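Local coordinates for protein lipid transferase CIDEC (PDB 4IKG) that transfers triacylglycerol between lipid droplets and promotes their fusion into a single large droplet in white adipocytes, at residues Met22-Leu30 with Val55-Ala63. Sequence-based numbering, arbitrary orientation.
Sequences MAHSLEDLL and VETEEYFQA
The ring of F61 reaches from helix 58-63 into a hollow lined by A23, S25, L26 and L29, where the chain leaves strand 18-22 and turns into helix 26-36. With CG anti to the backbone N (chi1 170°), the ring stretches away from its own helix. One face carries the backbone of L26, whose CA sits 4.0 Å above the plane over the ring centre, while A23 CB comes to the edge, 4.0 Å from F61 CZ. L29 CD2 arrives obliquely, 3.6 Å from F61 CE1. C8 of strand 7-11 touches the same ring, and R6 makes a cation-pi contact with it. L26 is the second bump, interlocking with F61. Its CD2 rests on the backbone just before helix 58-63, 3.6 Å from both V55 O and E56 C. Nearer the surface, E58 bends at chi2 (-79°) and lays its carboxylate beside S25, OE1 3.1 Å from S25 CB. Q62 NE2 donates to the syn lone pair of E58 OE1 at 2.8 Å, which steadies the E58 carboxylate from within its own helix. The axes of 26-30 and 58-63 approach to 10.8 Å at 78°, a gap that side chains bridge in this ubiquitin-like CIDE-N domain. No hydrogen bond crosses between 22-30 and 55-63, so the joining probably rests mainly on shape and apolar burial, with the charged and amide side chains of E58 and Q62 at its edge.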
ATOM      1  N   MET A  22       3.412   2.570   9.745  1.00 54.13           N
ATOM      2  CA  MET A  22       2.543   1.882  10.687  1.00 52.75           C
ATOM      3  C   MET A  22       1.089   2.146  10.309  1.00 56.49           C
ATOM      4  O   MET A  22       0.678   3.298  10.166  1.00 60.28           O
ATOM      5  CB  MET A  22       2.823   2.343  12.117  1.00 53.00           C
ATOM      6  CG  MET A  22       4.223   2.002  12.601  1.00 48.86           C
ATOM      7  SD  MET A  22       4.600   0.245  12.424  1.00 43.00           S
ATOM      8  CE  MET A  22       3.365  -0.480  13.505  1.00 43.25           C
ATOM      9  N   ALA A  23       0.318   1.075  10.135  1.00 51.65           N
ATOM     10  CA  ALA A  23      -1.085   1.200   9.746  1.00 53.40           C
ATOM     11  C   ALA A  23      -2.026   0.427  10.668  1.00 51.32           C
ATOM     12  O   ALA A  23      -1.827  -0.762  10.914  1.00 47.37           O
ATOM     13  CB  ALA A  23      -1.272   0.747   8.308  1.00 53.84           C
ATOM     14  N   HIS A  24      -3.049   1.094  11.190  0.53 56.56           N
ATOM     15  CA  HIS A  24      -4.027   0.419  12.041  0.53 55.17           C
ATOM     16  C   HIS A  24      -4.948  -0.477  11.225  0.53 55.74           C
ATOM     17  O   HIS A  24      -5.374  -1.533  11.690  0.53 53.39           O
ATOM     18  CB  HIS A  24      -4.862   1.429  12.825  0.53 58.68           C
ATOM     19  CG  HIS A  24      -4.355   1.693  14.206  0.53 58.58           C
ATOM     20  ND1 HIS A  24      -3.547   2.766  14.509  0.53 62.43           N
ATOM     21  CD2 HIS A  24      -4.549   1.028  15.371  0.53 57.67           C
ATOM     22  CE1 HIS A  24      -3.262   2.752  15.799  0.53 63.44           C
ATOM     23  NE2 HIS A  24      -3.859   1.705  16.344  0.53 59.49           N
ATOM     24  N   SER A  25      -5.278  -0.036  10.017  1.00 44.59           N
ATOM     25  CA  SER A  25      -6.018  -0.885   9.078  1.00 44.30           C
ATOM     26  C   SER A  25      -5.810  -0.403   7.640  1.00 46.91           C
ATOM     27  O   SER A  25      -5.111   0.586   7.408  1.00 48.45           O
ATOM     28  CB  SER A  25      -7.512  -0.999   9.423  1.00 48.15           C
ATOM     29  OG  SER A  25      -8.122   0.256   9.625  1.00 53.76           O
ATOM     30  N   LEU A  26      -6.409  -1.116   6.688  1.00 52.48           N
ATOM     31  CA  LEU A  26      -6.313  -0.792   5.264  1.00 54.32           C
ATOM     32  C   LEU A  26      -6.706   0.651   4.971  1.00 60.18           C
ATOM     33  O   LEU A  26      -5.965   1.392   4.316  1.00 61.48           O
ATOM     34  CB  LEU A  26      -7.211  -1.739   4.461  1.00 54.54           C
ATOM     35  CG  LEU A  26      -7.283  -1.561   2.945  1.00 56.82           C
ATOM     36  CD1 LEU A  26      -5.897  -1.624   2.346  1.00 53.93           C
ATOM     37  CD2 LEU A  26      -8.171  -2.630   2.333  1.00 56.59           C
ATOM     38  N   GLU A  27      -7.881   1.031   5.464  1.00 81.09           N
ATOM     39  CA  GLU A  27      -8.438   2.362   5.259  1.00 87.39           C
ATOM     40  C   GLU A  27      -7.443   3.426   5.691  1.00 88.53           C
ATOM     41  O   GLU A  27      -7.152   4.373   4.950  1.00 92.05           O
ATOM     42  CB  GLU A  27      -9.710   2.513   6.092  1.00 90.93           C
ATOM     43  CG  GLU A  27     -10.835   3.230   5.380  1.00 97.31           C
ATOM     44  CD  GLU A  27     -11.515   4.264   6.256  1.00102.58           C
ATOM     45  OE1 GLU A  27     -10.921   4.658   7.279  1.00101.73           O
ATOM     46  OE2 GLU A  27     -12.644   4.686   5.926  1.00107.91           O
ATOM     47  N   ASP A  28      -6.930   3.235   6.900  1.00 90.11           N
ATOM     48  CA  ASP A  28      -6.033   4.166   7.553  1.00 89.39           C
ATOM     49  C   ASP A  28      -4.723   4.292   6.793  1.00 86.91           C
ATOM     50  O   ASP A  28      -4.194   5.392   6.618  1.00 90.49           O
ATOM     51  CB  ASP A  28      -5.758   3.659   8.962  1.00 83.30           C
ATOM     52  CG  ASP A  28      -6.964   2.947   9.564  1.00 83.59           C
ATOM     53  OD1 ASP A  28      -7.686   2.271   8.803  1.00 85.18           O
ATOM     54  OD2 ASP A  28      -7.215   3.064  10.784  1.00 82.79           O
ATOM     55  N   LEU A  29      -4.196   3.152   6.357  1.00 58.49           N
ATOM     56  CA  LEU A  29      -2.991   3.132   5.544  1.00 56.54           C
ATOM     57  C   LEU A  29      -3.222   3.964   4.298  1.00 62.98           C
ATOM     58  O   LEU A  29      -2.430   4.848   3.974  1.00 64.98           O
ATOM     59  CB  LEU A  29      -2.631   1.703   5.145  1.00 52.10           C
ATOM     60  CG  LEU A  29      -1.393   1.586   4.256  1.00 50.22           C
ATOM     61  CD1 LEU A  29      -0.187   2.187   4.959  1.00 47.38           C
ATOM     62  CD2 LEU A  29      -1.131   0.137   3.876  1.00 44.88           C
ATOM     63  N   LEU A  30      -4.317   3.679   3.604  1.00 67.35           N
ATOM     64  CA  LEU A  30      -4.654   4.423   2.397  1.00 72.27           C
ATOM     65  C   LEU A  30      -4.825   5.923   2.664  1.00 78.35           C
ATOM     66  O   LEU A  30      -4.575   6.748   1.785  1.00 82.13           O
ATOM     67  CB  LEU A  30      -5.884   3.824   1.704  1.00 73.54           C
ATOM     68  CG  LEU A  30      -5.563   2.900   0.523  1.00 71.03           C
ATOM     69  CD1 LEU A  30      -4.632   3.608  -0.443  1.00 73.05           C
ATOM     70  CD2 LEU A  30      -4.957   1.579   0.978  1.00 64.36           C
ATOM     71  N   VAL A  55      -5.346  -6.020  -2.500  1.00 40.65           N
ATOM     72  CA  VAL A  55      -5.671  -6.067  -1.080  1.00 38.80           C
ATOM     73  C   VAL A  55      -6.817  -5.096  -0.804  1.00 43.37           C
ATOM     74  O   VAL A  55      -6.595  -3.889  -0.671  1.00 46.01           O
ATOM     75  CB  VAL A  55      -4.460  -5.668  -0.213  1.00 36.06           C
ATOM     76  CG1 VAL A  55      -4.751  -5.919   1.258  1.00 33.83           C
ATOM     77  CG2 VAL A  55      -3.217  -6.430  -0.648  1.00 32.55           C
ATOM     78  N   GLU A  56      -8.039  -5.620  -0.721  1.00 54.71           N
ATOM     79  CA  GLU A  56      -9.216  -4.767  -0.565  1.00 60.10           C
ATOM     80  C   GLU A  56     -10.071  -5.123   0.652  1.00 60.02           C
ATOM     81  O   GLU A  56     -11.115  -4.510   0.884  1.00 64.23           O
ATOM     82  CB  GLU A  56     -10.070  -4.786  -1.836  1.00 64.03           C
ATOM     83  CG  GLU A  56     -10.597  -6.162  -2.212  1.00 62.12           C
ATOM     84  CD  GLU A  56     -11.545  -6.118  -3.395  1.00 66.42           C
ATOM     85  OE1 GLU A  56     -11.402  -5.214  -4.244  1.00 69.96           O
ATOM     86  OE2 GLU A  56     -12.439  -6.987  -3.473  1.00 66.46           O
ATOM     87  N   THR A  57      -9.629  -6.112   1.424  1.00 57.57           N
ATOM     88  CA  THR A  57     -10.290  -6.447   2.680  1.00 57.18           C
ATOM     89  C   THR A  57      -9.314  -6.336   3.848  1.00 53.79           C
ATOM     90  O   THR A  57      -8.110  -6.561   3.689  1.00 50.21           O
ATOM     91  CB  THR A  57     -10.926  -7.852   2.649  1.00 55.22           C
ATOM     92  OG1 THR A  57     -11.335  -8.223   3.970  1.00 54.67           O
ATOM     93  CG2 THR A  57      -9.933  -8.874   2.132  1.00 50.11           C
ATOM     94  N   GLU A  58      -9.840  -5.984   5.017  1.00 67.27           N
ATOM     95  CA  GLU A  58      -9.017  -5.745   6.196  1.00 64.72           C
ATOM     96  C   GLU A  58      -8.432  -7.049   6.737  1.00 59.57           C
ATOM     97  O   GLU A  58      -7.342  -7.064   7.314  1.00 56.30           O
ATOM     98  CB  GLU A  58      -9.846  -5.035   7.269  1.00 68.31           C
ATOM     99  CG  GLU A  58      -9.087  -3.987   8.066  1.00 68.11           C
ATOM    100  CD  GLU A  58      -8.204  -4.592   9.136  1.00 61.48           C
ATOM    101  OE1 GLU A  58      -7.063  -4.114   9.307  1.00 58.96           O
ATOM    102  OE2 GLU A  58      -8.651  -5.545   9.808  1.00 59.13           O
ATOM    103  N   GLU A  59      -9.160  -8.142   6.535  1.00 57.29           N
ATOM    104  CA  GLU A  59      -8.723  -9.454   7.006  1.00 53.01           C
ATOM    105  C   GLU A  59      -7.467  -9.930   6.279  1.00 48.88           C
ATOM    106  O   GLU A  59      -6.504 -10.368   6.911  1.00 44.39           O
ATOM    107  CB  GLU A  59      -9.844 -10.489   6.860  1.00 54.06           C
ATOM    108  CG  GLU A  59     -10.997 -10.319   7.847  1.00 56.93           C
ATOM    109  CD  GLU A  59     -11.824  -9.075   7.588  1.00 62.85           C
ATOM    110  OE1 GLU A  59     -11.920  -8.656   6.416  1.00 64.27           O
ATOM    111  OE2 GLU A  59     -12.372  -8.514   8.562  1.00 65.56           O
ATOM    112  N   TYR A  60      -7.482  -9.842   4.951  1.00 36.46           N
ATOM    113  CA  TYR A  60      -6.327 -10.219   4.135  1.00 33.89           C
ATOM    114  C   TYR A  60      -5.160  -9.276   4.392  1.00 32.99           C
ATOM    115  O   TYR A  60      -4.003  -9.693   4.394  1.00 29.69           O
ATOM    116  CB  TYR A  60      -6.687 -10.206   2.648  1.00 36.59           C
ATOM    117  CG  TYR A  60      -5.605 -10.737   1.732  1.00 34.59           C
ATOM    118  CD1 TYR A  60      -5.389 -12.103   1.603  1.00 31.66           C
ATOM    119  CD2 TYR A  60      -4.814  -9.875   0.982  1.00 35.83           C
ATOM    120  CE1 TYR A  60      -4.406 -12.598   0.761  1.00 30.04           C
ATOM    121  CE2 TYR A  60      -3.828 -10.360   0.136  1.00 34.24           C
ATOM    122  CZ  TYR A  60      -3.630 -11.723   0.031  1.00 31.44           C
ATOM    123  OH  TYR A  60      -2.655 -12.216  -0.806  1.00 29.69           O
ATOM    124  N   PHE A  61      -5.477  -8.003   4.609  1.00 37.54           N
ATOM    125  CA  PHE A  61      -4.466  -6.989   4.890  1.00 37.31           C
ATOM    126  C   PHE A  61      -3.762  -7.282   6.208  1.00 34.06           C
ATOM    127  O   PHE A  61      -2.557  -7.066   6.344  1.00 31.83           O
ATOM    128  CB  PHE A  61      -5.099  -5.593   4.923  1.00 41.91           C
ATOM    129  CG  PHE A  61      -4.185  -4.519   5.446  1.00 41.87           C
ATOM    130  CD1 PHE A  61      -3.187  -3.984   4.646  1.00 41.78           C
ATOM    131  CD2 PHE A  61      -4.335  -4.032   6.736  1.00 42.36           C
ATOM    132  CE1 PHE A  61      -2.349  -2.991   5.129  1.00 42.03           C
ATOM    133  CE2 PHE A  61      -3.500  -3.040   7.220  1.00 42.58           C
ATOM    134  CZ  PHE A  61      -2.508  -2.519   6.416  1.00 42.31           C
ATOM    135  N   GLN A  62      -4.526  -7.779   7.175  1.00 41.46           N
ATOM    136  CA  GLN A  62      -3.971  -8.133   8.477  1.00 37.15           C
ATOM    137  C   GLN A  62      -3.234  -9.469   8.437  1.00 36.09           C
ATOM    138  O   GLN A  62      -2.275  -9.680   9.180  1.00 32.81           O
ATOM    139  CB  GLN A  62      -5.072  -8.174   9.540  1.00 37.43           C
ATOM    140  CG  GLN A  62      -5.582  -6.807   9.962  1.00 40.89           C
ATOM    141  CD  GLN A  62      -4.510  -5.965  10.628  1.00 39.30           C
ATOM    142  OE1 GLN A  62      -3.669  -6.479  11.365  1.00 35.91           O
ATOM    143  NE2 GLN A  62      -4.534  -4.664  10.368  1.00 42.96           N
ATOM    144  N   ALA A  63      -3.680 -10.366   7.566  1.00 43.79           N
ATOM    145  CA  ALA A  63      -3.128 -11.715   7.519  1.00 40.28           C
ATOM    146  C   ALA A  63      -1.792 -11.793   6.782  1.00 39.25           C
ATOM    147  O   ALA A  63      -1.030 -12.739   6.978  1.00 39.52           O
ATOM    148  CB  ALA A  63      -4.127 -12.674   6.905  1.00 40.95           C
TER